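Local coordinates for NAD(P)H-flavin oxidoreductase (Agrobacterium tumefaciens str. C58, PDB 2FRE), which binds flavin mononucleotide and, as a member of the nitroreductase family, probably uses NAD(P)H to reduce flavin or other acceptors, at residues Y130-M135 / G158-L164; P23-S29 / W81-S86. All coordinates share one frame; numbering follows the deposited sequence.

Interaction 1. Residues Y130-M135 / G158-L164. With FMN (flavin mononucleotide), chain C.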
ATOM      1  N   TYR A 130      17.718   1.359  -4.906  1.00 25.26           N
ATOM      2  CA  TYR A 130      17.341   2.764  -4.686  1.00 25.44           C
ATOM      3  C   TYR A 130      16.553   2.895  -3.400  1.00 25.65           C
ATOM      4  O   TYR A 130      16.261   1.902  -2.740  1.00 24.78           O
ATOM      5  CB  TYR A 130      16.488   3.273  -5.853  1.00 25.45           C
ATOM      6  CG  TYR A 130      17.191   3.150  -7.177  1.00 25.79           C
ATOM      7  CD1 TYR A 130      18.290   3.925  -7.461  1.00 25.76           C
ATOM      8  CD2 TYR A 130      16.761   2.239  -8.136  1.00 25.97           C
ATOM      9  CE1 TYR A 130      18.947   3.811  -8.671  1.00 26.56           C
ATOM     10  CE2 TYR A 130      17.407   2.115  -9.342  1.00 25.96           C
ATOM     11  CZ  TYR A 130      18.507   2.891  -9.604  1.00 26.29           C
ATOM     12  OH  TYR A 130      19.154   2.793 -10.801  1.00 23.93           O
ATOM     13  N   HIS A 131      16.237   4.128  -3.037  1.00 25.77           N
ATOM     14  CA  HIS A 131      15.282   4.406  -1.974  1.00 26.54           C
ATOM     15  C   HIS A 131      14.232   5.377  -2.461  1.00 26.61           C
ATOM     16  O   HIS A 131      14.562   6.384  -3.120  1.00 26.75           O
ATOM     17  CB  HIS A 131      15.996   4.978  -0.740  1.00 27.02           C
ATOM     18  CG  HIS A 131      16.966   4.018  -0.112  1.00 27.60           C
ATOM     19  ND1 HIS A 131      18.230   3.804  -0.616  1.00 26.73           N
ATOM     20  CD2 HIS A 131      16.833   3.170   0.933  1.00 26.10           C
ATOM     21  CE1 HIS A 131      18.846   2.890   0.104  1.00 25.86           C
ATOM     22  NE2 HIS A 131      18.024   2.493   1.060  1.00 28.37           N
ATOM     23  N   ALA A 132      12.977   5.087  -2.117  1.00 26.44           N
ATOM     24  CA  ALA A 132      11.848   5.966  -2.425  1.00 27.28           C
ATOM     25  C   ALA A 132      11.432   6.684  -1.137  1.00 28.17           C
ATOM     26  O   ALA A 132      11.594   6.136  -0.050  1.00 31.62           O
ATOM     27  CB  ALA A 132      10.693   5.189  -2.969  1.00 27.77           C
ATOM     28  N   HIS A 133      10.949   7.909  -1.253  1.00 26.51           N
ATOM     29  CA  HIS A 133      10.589   8.713  -0.078  1.00 26.03           C
ATOM     30  C   HIS A 133       9.295   9.453  -0.388  1.00 26.26           C
ATOM     31  O   HIS A 133       9.241  10.282  -1.299  1.00 25.43           O
ATOM     32  CB  HIS A 133      11.723   9.671   0.242  1.00 25.64           C
ATOM     33  CG  HIS A 133      11.645  10.310   1.597  1.00 23.25           C
ATOM     34  ND1 HIS A 133      10.479  10.816   2.136  1.00 25.04           N
ATOM     35  CD2 HIS A 133      12.614  10.578   2.498  1.00 21.87           C
ATOM     36  CE1 HIS A 133      10.741  11.357   3.318  1.00 20.25           C
ATOM     37  NE2 HIS A 133      12.025  11.218   3.563  1.00 24.22           N
ATOM     38  N   GLY A 134       8.241   9.111   0.344  1.00 26.14           N
ATOM     39  CA  GLY A 134       6.931   9.699   0.137  1.00 26.47           C
ATOM     40  C   GLY A 134       6.871  11.110   0.680  1.00 26.83           C
ATOM     41  O   GLY A 134       7.570  11.431   1.647  1.00 26.97           O
HETATM   42  N   MSE A 135       6.053  11.959   0.058  1.00 26.65           N
HETATM   43  CA  MSE A 135       5.901  13.344   0.514  1.00 27.82           C
HETATM   44  C   MSE A 135       4.463  13.851   0.425  1.00 27.27           C
HETATM   45  O   MSE A 135       3.832  13.785  -0.623  1.00 26.78           O
HETATM   46  CB  MSE A 135       6.828  14.296  -0.275  1.00 27.89           C
HETATM   47  CG  MSE A 135       8.291  13.937  -0.204  1.00 29.13           C
HETATM   48 SE   MSE A 135       9.303  15.086  -1.434  1.00 35.65          SE
HETATM   49  CE  MSE A 135       8.628  14.276  -3.117  1.00 29.05           C
ATOM     50  N   GLY A 158       3.629  12.965  -3.278  1.00 26.83           N
ATOM     51  CA  GLY A 158       4.825  13.044  -4.103  1.00 26.12           C
ATOM     52  C   GLY A 158       5.784  11.935  -3.699  1.00 25.95           C
ATOM     53  O   GLY A 158       5.696  11.412  -2.595  1.00 25.91           O
ATOM     54  N   VAL A 159       6.697  11.583  -4.593  1.00 26.07           N
ATOM     55  CA  VAL A 159       7.695  10.564  -4.316  1.00 25.73           C
ATOM     56  C   VAL A 159       9.013  10.976  -4.924  1.00 25.37           C
ATOM     57  O   VAL A 159       9.079  11.288  -6.118  1.00 25.11           O
ATOM     58  CB  VAL A 159       7.291   9.196  -4.891  1.00 26.01           C
ATOM     59  CG1 VAL A 159       8.340   8.162  -4.572  1.00 25.07           C
ATOM     60  CG2 VAL A 159       5.933   8.761  -4.343  1.00 27.44           C
ATOM     61  N   ALA A 160      10.046  10.977  -4.088  1.00 25.34           N
ATOM     62  CA  ALA A 160      11.420  11.189  -4.499  1.00 25.51           C
ATOM     63  C   ALA A 160      12.126   9.822  -4.472  1.00 25.61           C
ATOM     64  O   ALA A 160      12.001   9.066  -3.487  1.00 25.70           O
ATOM     65  CB  ALA A 160      12.090  12.136  -3.554  1.00 25.59           C
ATOM     66  N   ILE A 161      12.832   9.501  -5.558  1.00 25.42           N
ATOM     67  CA  ILE A 161      13.582   8.265  -5.670  1.00 25.07           C
ATOM     68  C   ILE A 161      15.007   8.555  -6.112  1.00 25.02           C
ATOM     69  O   ILE A 161      15.234   9.381  -6.989  1.00 23.86           O
ATOM     70  CB  ILE A 161      12.967   7.283  -6.692  1.00 25.06           C
ATOM     71  CG1 ILE A 161      11.431   7.324  -6.667  1.00 26.16           C
ATOM     72  CG2 ILE A 161      13.491   5.855  -6.402  1.00 25.93           C
ATOM     73  CD1 ILE A 161      10.758   6.521  -7.810  1.00 25.24           C
ATOM     74  N   GLY A 162      15.965   7.866  -5.500  1.00 24.76           N
ATOM     75  CA  GLY A 162      17.361   8.086  -5.822  1.00 25.76           C
ATOM     76  C   GLY A 162      18.279   7.115  -5.125  1.00 25.36           C
ATOM     77  O   GLY A 162      17.841   6.126  -4.510  1.00 26.14           O
ATOM     78  N   THR A 163      19.564   7.396  -5.246  1.00 25.02           N
ATOM     79  CA  THR A 163      20.602   6.580  -4.661  1.00 25.34           C
ATOM     80  C   THR A 163      21.163   7.272  -3.428  1.00 25.59           C
ATOM     81  O   THR A 163      21.585   8.433  -3.491  1.00 25.08           O
ATOM     82  CB  THR A 163      21.715   6.333  -5.670  1.00 25.03           C
ATOM     83  OG1 THR A 163      21.171   5.641  -6.807  1.00 25.56           O
ATOM     84  CG2 THR A 163      22.835   5.510  -5.054  1.00 24.58           C
ATOM     85  N   LEU A 164      21.165   6.538  -2.318  1.00 26.44           N
ATOM     86  CA  LEU A 164      21.550   7.056  -1.018  1.00 27.26           C
ATOM     87  C   LEU A 164      23.001   7.494  -1.039  1.00 27.51           C
ATOM     88  O   LEU A 164      23.825   6.871  -1.700  1.00 26.93           O
ATOM     89  CB  LEU A 164      21.348   5.979   0.062  1.00 27.37           C
ATOM     90  CG  LEU A 164      21.645   6.338   1.530  1.00 28.85           C
ATOM     91  CD1 LEU A 164      20.748   7.440   2.042  1.00 30.43           C
ATOM     92  CD2 LEU A 164      21.509   5.116   2.440  1.00 29.27           C
TER
HETATM   93  N1  FMN C1151       8.806  12.762   4.725  1.00 23.30           N
HETATM   94  C2  FMN C1151       9.229  14.086   4.620  1.00 24.22           C
HETATM   95  O2  FMN C1151      10.384  14.392   4.938  1.00 23.42           O
HETATM   96  N3  FMN C1151       8.362  15.072   4.184  1.00 23.04           N
HETATM   97  C4  FMN C1151       7.073  14.785   3.822  1.00 24.24           C
HETATM   98  O4  FMN C1151       6.400  15.649   3.224  1.00 21.59           O
HETATM   99  C4A FMN C1151       6.649  13.443   3.925  1.00 23.99           C
HETATM  100  N5  FMN C1151       5.354  13.101   3.575  1.00 24.61           N
HETATM  101  C5A FMN C1151       4.975  11.770   3.610  1.00 23.63           C
HETATM  102  C6  FMN C1151       3.690  11.431   3.222  1.00 24.06           C
HETATM  103  C7  FMN C1151       3.276  10.115   3.236  1.00 23.60           C
HETATM  104  C7M FMN C1151       2.111   9.799   2.339  1.00 25.25           C
HETATM  105  C8  FMN C1151       4.142   9.103   3.665  1.00 23.34           C
HETATM  106  C8M FMN C1151       3.951   7.684   3.185  1.00 19.94           C
HETATM  107  C9  FMN C1151       5.432   9.433   4.059  1.00 23.70           C
HETATM  108  C9A FMN C1151       5.845  10.779   4.052  1.00 23.25           C
HETATM  109  N10 FMN C1151       7.118  11.116   4.458  1.00 23.46           N
HETATM  110  C10 FMN C1151       7.521  12.444   4.373  1.00 23.02           C
HETATM  111  C1' FMN C1151       8.060  10.088   5.034  1.00 20.93           C
HETATM  112  C2' FMN C1151       7.584   9.430   6.327  1.00 19.72           C
HETATM  113  O2' FMN C1151       7.826  10.247   7.468  1.00 20.99           O
HETATM  114  C3' FMN C1151       8.241   8.061   6.481  1.00 19.72           C
HETATM  115  O3' FMN C1151       7.806   7.202   5.434  1.00 20.60           O
HETATM  116  C4' FMN C1151       7.949   7.461   7.851  1.00 19.45           C
HETATM  117  O4' FMN C1151       8.554   8.237   8.871  1.00 23.17           O
HETATM  118  C5' FMN C1151       8.411   6.015   7.990  1.00 19.87           C
HETATM  119  O5' FMN C1151       9.812   5.908   7.795  1.00 18.36           O
HETATM  120  P   FMN C1151      10.427   4.927   6.677  1.00 19.61           P
HETATM  121  O1P FMN C1151      10.168   3.511   7.164  1.00 17.76           O
HETATM  122  O2P FMN C1151       9.699   5.144   5.360  1.00 19.42           O
HETATM  123  O3P FMN C1151      11.888   5.266   6.565  1.00 20.30           O
HETATM  124  O   HOH W   1      20.417   3.736  -2.544  1.00 27.96           O
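Six backbone hydrogen bonds join His131, His133 and Met135 to Gly162, Ala160 and Gly158, pairing strands 131-135 and 153-162 as antiparallel neighbours in the central sheet of a nitroreductase-type fold. The side chains sort by face. On one, Ala132 CB packs beside Val159 CG1, at 4.1 Å, and Ile161 CG1; helix 110-127 covers this face, Trp118 on Ala132 and Val159, Leu121 and Ala125 on Ile161. On the other face His133, Ala160 and the selenomethionine Met135 meet helix 76-82, while His131 meets Trp21. Here Met135 folds back across its partner strand: CG lies beside the backbone N (chi1 -57°), and a bend at the selenium (chi3 -71°) brings the Met135 CE methyl 3.6 Å from Val159 N. The same Met135 CE lies 4.1 Å from Ala160 CB. Gly158, having no side chain, leaves room for that methyl group.

At the other end of the pairing Tyr130 turns the edge of its ring to its neighbours. Gly162 O lies in the ring plane, while Thr163 OG1 approaches Tyr130 CD1 at 3.4 Å; the phenol oxygen itself is hydrogen-bonded to His35. The His131 ring sits near Leu164 CB, and one water bridges His131 ND1 and Leu164 N, carrying the link beyond the strand pairs.

The flavin lies beside the C-terminal end of strand 131-135, where Met135 CA comes 3.1 Å from FMN N5. Next to it, the His133 ring is held to its own strand, since ND1 donates to Gly134 O at 3.0 Å with the acceptor only 5° out of the imidazole plane.

Interaction 2. Residues P23-S29 / W81-S86. With FMN (flavin mononucleotide), chain C.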
ATOM      1  N   PRO A  23      15.298   7.674   3.442  1.00 25.44           N
ATOM      2  CA  PRO A  23      16.298   8.675   3.730  1.00 24.91           C
ATOM      3  C   PRO A  23      16.091   9.920   2.878  1.00 24.30           C
ATOM      4  O   PRO A  23      15.213   9.943   2.013  1.00 23.25           O
ATOM      5  CB  PRO A  23      17.605   7.984   3.338  1.00 25.56           C
ATOM      6  CG  PRO A  23      17.202   7.107   2.202  1.00 26.47           C
ATOM      7  CD  PRO A  23      15.834   6.597   2.591  1.00 25.77           C
ATOM      8  N   ARG A  24      16.918  10.933   3.122  1.00 24.04           N
ATOM      9  CA  ARG A  24      16.840  12.208   2.407  1.00 24.32           C
ATOM     10  C   ARG A  24      18.129  12.567   1.660  1.00 23.53           C
ATOM     11  O   ARG A  24      18.107  13.497   0.852  1.00 23.85           O
ATOM     12  CB  ARG A  24      16.484  13.346   3.384  1.00 24.41           C
ATOM     13  CG  ARG A  24      15.098  13.211   3.951  1.00 24.27           C
ATOM     14  CD  ARG A  24      14.719  14.305   4.884  1.00 25.76           C
ATOM     15  NE  ARG A  24      13.393  14.020   5.399  1.00 27.74           N
ATOM     16  CZ  ARG A  24      13.128  13.228   6.435  1.00 28.07           C
ATOM     17  NH1 ARG A  24      14.111  12.686   7.141  1.00 27.89           N
ATOM     18  NH2 ARG A  24      11.869  12.998   6.785  1.00 28.56           N
ATOM     19  N   ALA A  25      19.232  11.860   1.929  1.00 23.75           N
ATOM     20  CA  ALA A  25      20.528  12.191   1.286  1.00 24.02           C
ATOM     21  C   ALA A  25      20.666  11.435  -0.031  1.00 24.41           C
ATOM     22  O   ALA A  25      20.997  10.257  -0.036  1.00 24.09           O
ATOM     23  CB  ALA A  25      21.690  11.896   2.201  1.00 24.08           C
ATOM     24  N   PHE A  26      20.409  12.131  -1.140  1.00 24.58           N
ATOM     25  CA  PHE A  26      20.456  11.536  -2.470  1.00 24.64           C
ATOM     26  C   PHE A  26      21.611  12.118  -3.268  1.00 25.00           C
ATOM     27  O   PHE A  26      21.994  13.285  -3.081  1.00 23.18           O
ATOM     28  CB  PHE A  26      19.119  11.710  -3.204  1.00 24.85           C
ATOM     29  CG  PHE A  26      18.008  10.929  -2.607  1.00 25.89           C
ATOM     30  CD1 PHE A  26      18.030   9.538  -2.612  1.00 24.95           C
ATOM     31  CD2 PHE A  26      16.940  11.577  -1.996  1.00 26.39           C
ATOM     32  CE1 PHE A  26      16.991   8.812  -2.037  1.00 26.83           C
ATOM     33  CE2 PHE A  26      15.914  10.851  -1.413  1.00 26.75           C
ATOM     34  CZ  PHE A  26      15.932   9.471  -1.446  1.00 25.31           C
ATOM     35  N   ASP A  27      22.173  11.290  -4.148  1.00 25.39           N
ATOM     36  CA  ASP A  27      23.407  11.659  -4.841  1.00 25.88           C
ATOM     37  C   ASP A  27      23.218  12.445  -6.141  1.00 25.89           C
ATOM     38  O   ASP A  27      24.201  12.865  -6.745  1.00 24.60           O
ATOM     39  CB  ASP A  27      24.300  10.423  -5.058  1.00 25.83           C
ATOM     40  CG  ASP A  27      23.824   9.493  -6.182  1.00 26.25           C
ATOM     41  OD1 ASP A  27      22.729   9.679  -6.776  1.00 24.20           O
ATOM     42  OD2 ASP A  27      24.584   8.535  -6.464  1.00 28.24           O
ATOM     43  N   GLY A  28      21.971  12.632  -6.573  1.00 25.68           N
ATOM     44  CA  GLY A  28      21.679  13.477  -7.735  1.00 26.33           C
ATOM     45  C   GLY A  28      22.030  12.847  -9.067  1.00 26.46           C
ATOM     46  O   GLY A  28      21.994  13.519 -10.088  1.00 26.60           O
ATOM     47  N   SER A  29      22.351  11.557  -9.056  1.00 26.80           N
ATOM     48  CA  SER A  29      22.779  10.849 -10.266  1.00 27.19           C
ATOM     49  C   SER A  29      21.580  10.549 -11.142  1.00 27.09           C
ATOM     50  O   SER A  29      20.458  10.505 -10.647  1.00 27.21           O
ATOM     51  CB  SER A  29      23.480   9.549  -9.894  1.00 27.26           C
ATOM     52  OG  SER A  29      22.611   8.700  -9.167  1.00 27.80           O
ATOM     53  N   TRP A  81      16.057  18.826   0.076  1.00 26.06           N
ATOM     54  CA  TRP A  81      16.722  17.533  -0.106  1.00 26.29           C
ATOM     55  C   TRP A  81      16.238  16.799  -1.345  1.00 25.96           C
ATOM     56  O   TRP A  81      17.028  16.141  -2.006  1.00 26.22           O
ATOM     57  CB  TRP A  81      16.562  16.643   1.149  1.00 26.21           C
ATOM     58  CG  TRP A  81      15.159  16.419   1.577  1.00 25.74           C
ATOM     59  CD1 TRP A  81      14.442  17.178   2.456  1.00 26.61           C
ATOM     60  CD2 TRP A  81      14.291  15.374   1.150  1.00 26.18           C
ATOM     61  NE1 TRP A  81      13.190  16.672   2.608  1.00 26.78           N
ATOM     62  CE2 TRP A  81      13.057  15.567   1.812  1.00 26.34           C
ATOM     63  CE3 TRP A  81      14.425  14.300   0.265  1.00 25.18           C
ATOM     64  CZ2 TRP A  81      11.966  14.731   1.617  1.00 26.80           C
ATOM     65  CZ3 TRP A  81      13.334  13.461   0.070  1.00 26.71           C
ATOM     66  CH2 TRP A  81      12.118  13.688   0.733  1.00 26.65           C
ATOM     67  N   ALA A  82      14.946  16.901  -1.652  1.00 26.10           N
ATOM     68  CA  ALA A  82      14.368  16.176  -2.788  1.00 26.21           C
ATOM     69  C   ALA A  82      14.880  16.654  -4.159  1.00 26.41           C
ATOM     70  O   ALA A  82      14.802  15.916  -5.142  1.00 26.33           O
ATOM     71  CB  ALA A  82      12.863  16.230  -2.740  1.00 26.57           C
ATOM     72  N   LYS A  83      15.397  17.875  -4.219  1.00 25.90           N
ATOM     73  CA  LYS A  83      15.944  18.412  -5.458  1.00 26.28           C
ATOM     74  C   LYS A  83      17.158  17.639  -5.906  1.00 25.80           C
ATOM     75  O   LYS A  83      17.572  17.784  -7.043  1.00 25.60           O
ATOM     76  CB  LYS A  83      16.298  19.893  -5.320  1.00 25.80           C
ATOM     77  CG  LYS A  83      17.445  20.217  -4.387  1.00 25.96           C
ATOM     78  CD  LYS A  83      17.396  21.686  -4.050  1.00 27.72           C
ATOM     79  CE  LYS A  83      18.508  22.126  -3.150  1.00 27.36           C
ATOM     80  NZ  LYS A  83      18.408  23.615  -2.891  1.00 29.34           N
ATOM     81  N   ASN A  84      17.733  16.843  -5.006  1.00 25.58           N
ATOM     82  CA  ASN A  84      18.903  16.034  -5.317  1.00 25.72           C
ATOM     83  C   ASN A  84      18.586  14.553  -5.571  1.00 25.30           C
ATOM     84  O   ASN A  84      19.490  13.742  -5.762  1.00 24.09           O
ATOM     85  CB  ASN A  84      19.950  16.209  -4.211  1.00 25.91           C
ATOM     86  CG  ASN A  84      20.527  17.617  -4.181  1.00 29.93           C
ATOM     87  OD1 ASN A  84      20.708  18.242  -5.221  1.00 33.19           O
ATOM     88  ND2 ASN A  84      20.794  18.129  -2.990  1.00 33.25           N
ATOM     89  N   ALA A  85      17.293  14.214  -5.606  1.00 24.94           N
ATOM     90  CA  ALA A  85      16.863  12.881  -5.962  1.00 25.01           C
ATOM     91  C   ALA A  85      17.059  12.670  -7.466  1.00 24.42           C
ATOM     92  O   ALA A  85      17.305  13.617  -8.212  1.00 24.47           O
ATOM     93  CB  ALA A  85      15.409  12.686  -5.591  1.00 25.14           C
ATOM     94  N   SER A  86      16.943  11.416  -7.891  1.00 24.68           N
ATOM     95  CA  SER A  86      17.130  11.046  -9.286  1.00 24.63           C
ATOM     96  C   SER A  86      15.844  11.163 -10.099  1.00 24.80           C
ATOM     97  O   SER A  86      15.897  11.379 -11.310  1.00 25.52           O
ATOM     98  CB  SER A  86      17.652   9.607  -9.389  1.00 24.65           C
ATOM     99  OG  SER A  86      18.980   9.510  -8.955  1.00 23.31           O
TER
HETATM  100  N1  FMN C1151       8.806  12.762   4.725  1.00 23.30           N
HETATM  101  C2  FMN C1151       9.229  14.086   4.620  1.00 24.22           C
HETATM  102  O2  FMN C1151      10.384  14.392   4.938  1.00 23.42           O
HETATM  103  N3  FMN C1151       8.362  15.072   4.184  1.00 23.04           N
HETATM  104  C4  FMN C1151       7.073  14.785   3.822  1.00 24.24           C
HETATM  105  O4  FMN C1151       6.400  15.649   3.224  1.00 21.59           O
HETATM  106  C4A FMN C1151       6.649  13.443   3.925  1.00 23.99           C
HETATM  107  N5  FMN C1151       5.354  13.101   3.575  1.00 24.61           N
HETATM  108  C5A FMN C1151       4.975  11.770   3.610  1.00 23.63           C
HETATM  109  C6  FMN C1151       3.690  11.431   3.222  1.00 24.06           C
HETATM  110  C7  FMN C1151       3.276  10.115   3.236  1.00 23.60           C
HETATM  111  C7M FMN C1151       2.111   9.799   2.339  1.00 25.25           C
HETATM  112  C8  FMN C1151       4.142   9.103   3.665  1.00 23.34           C
HETATM  113  C8M FMN C1151       3.951   7.684   3.185  1.00 19.94           C
HETATM  114  C9  FMN C1151       5.432   9.433   4.059  1.00 23.70           C
HETATM  115  C9A FMN C1151       5.845  10.779   4.052  1.00 23.25           C
HETATM  116  N10 FMN C1151       7.118  11.116   4.458  1.00 23.46           N
HETATM  117  C10 FMN C1151       7.521  12.444   4.373  1.00 23.02           C
HETATM  118  C1' FMN C1151       8.060  10.088   5.034  1.00 20.93           C
HETATM  119  C2' FMN C1151       7.584   9.430   6.327  1.00 19.72           C
HETATM  120  O2' FMN C1151       7.826  10.247   7.468  1.00 20.99           O
HETATM  121  C3' FMN C1151       8.241   8.061   6.481  1.00 19.72           C
HETATM  122  O3' FMN C1151       7.806   7.202   5.434  1.00 20.60           O
HETATM  123  C4' FMN C1151       7.949   7.461   7.851  1.00 19.45           C
HETATM  124  O4' FMN C1151       8.554   8.237   8.871  1.00 23.17           O
HETATM  125  C5' FMN C1151       8.411   6.015   7.990  1.00 19.87           C
HETATM  126  O5' FMN C1151       9.812   5.908   7.795  1.00 18.36           O
HETATM  127  P   FMN C1151      10.427   4.927   6.677  1.00 19.61           P
HETATM  128  O1P FMN C1151      10.168   3.511   7.164  1.00 17.76           O
HETATM  129  O2P FMN C1151       9.699   5.144   5.360  1.00 19.42           O
HETATM  130  O3P FMN C1151      11.888   5.266   6.565  1.00 20.30           O
HETATM  131  O   HOH W   2      19.326  14.984  -0.833  1.00 28.47           O
HETATM  132  O   HOH W   3      20.026   9.978  -6.332  1.00 25.34           O
HETATM  133  O   HOH W   4      20.065   7.099  -8.800  1.00 29.97           O
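Arg24 lays its aliphatic chain across one face of the Trp81 indole, and the polar end passes beyond the ring to the flavin. The chain is extended from CG to NE, with Arg24 CD 3.6 Å from the centroid of the five-membered ring and 9° off its normal, a CH-pi contact. Trp81 is brought against the arginine chain by the crowded position of its CG, between backbone N and carbonyl carbon (chi1 55°). The guanidinium stands perpendicular to the indole, and its NE and NH2 both donate to FMN O2, NH2 at 2.7 Å.

Phe26 lies alongside Trp81: Phe26 CE2 is 4.0 Å from Trp81 CZ3, and Ala85 CB packs near Phe26 CD2. Between the backbones one water donates to Arg24 O and Trp81 O and accepts from Phe26 N. Farther along, Asp27 OD1 forms an Asx turn with Ser29 N and also accepts from Ser29 OG, while Ser86 OG donates to Ser29 O at a modelled 2.5 Å, so short that its exact value is doubtful.

Two donors on one carbonyl oxygen fix the direction of the guanidinium, and its positive charge would be expected to stabilise negative charge gathering at the pyrimidine end of a reduced flavin.

In the fold
Interaction 1 belongs to the core: two strands of the central sheet, mostly buried, held by regular backbone bonds. Interaction 2, twice as far from the centre of the chain, is only partly buried; it joins a loop to helix 76-82 and the turn that follows it, and depends on side chains and bridging waters. The two are directly connected. Ile161 O lies 2.8 Å from Ser86 N and Thr163 O 3.0 Å from Asp27 N, probable hydrogen bonds by which segment 158-164 engages both segments of interaction 2. Trp81 also meets His133 and Met135, and both contacts reach FMN, one through strand 131-135 and the other through a charged side chain.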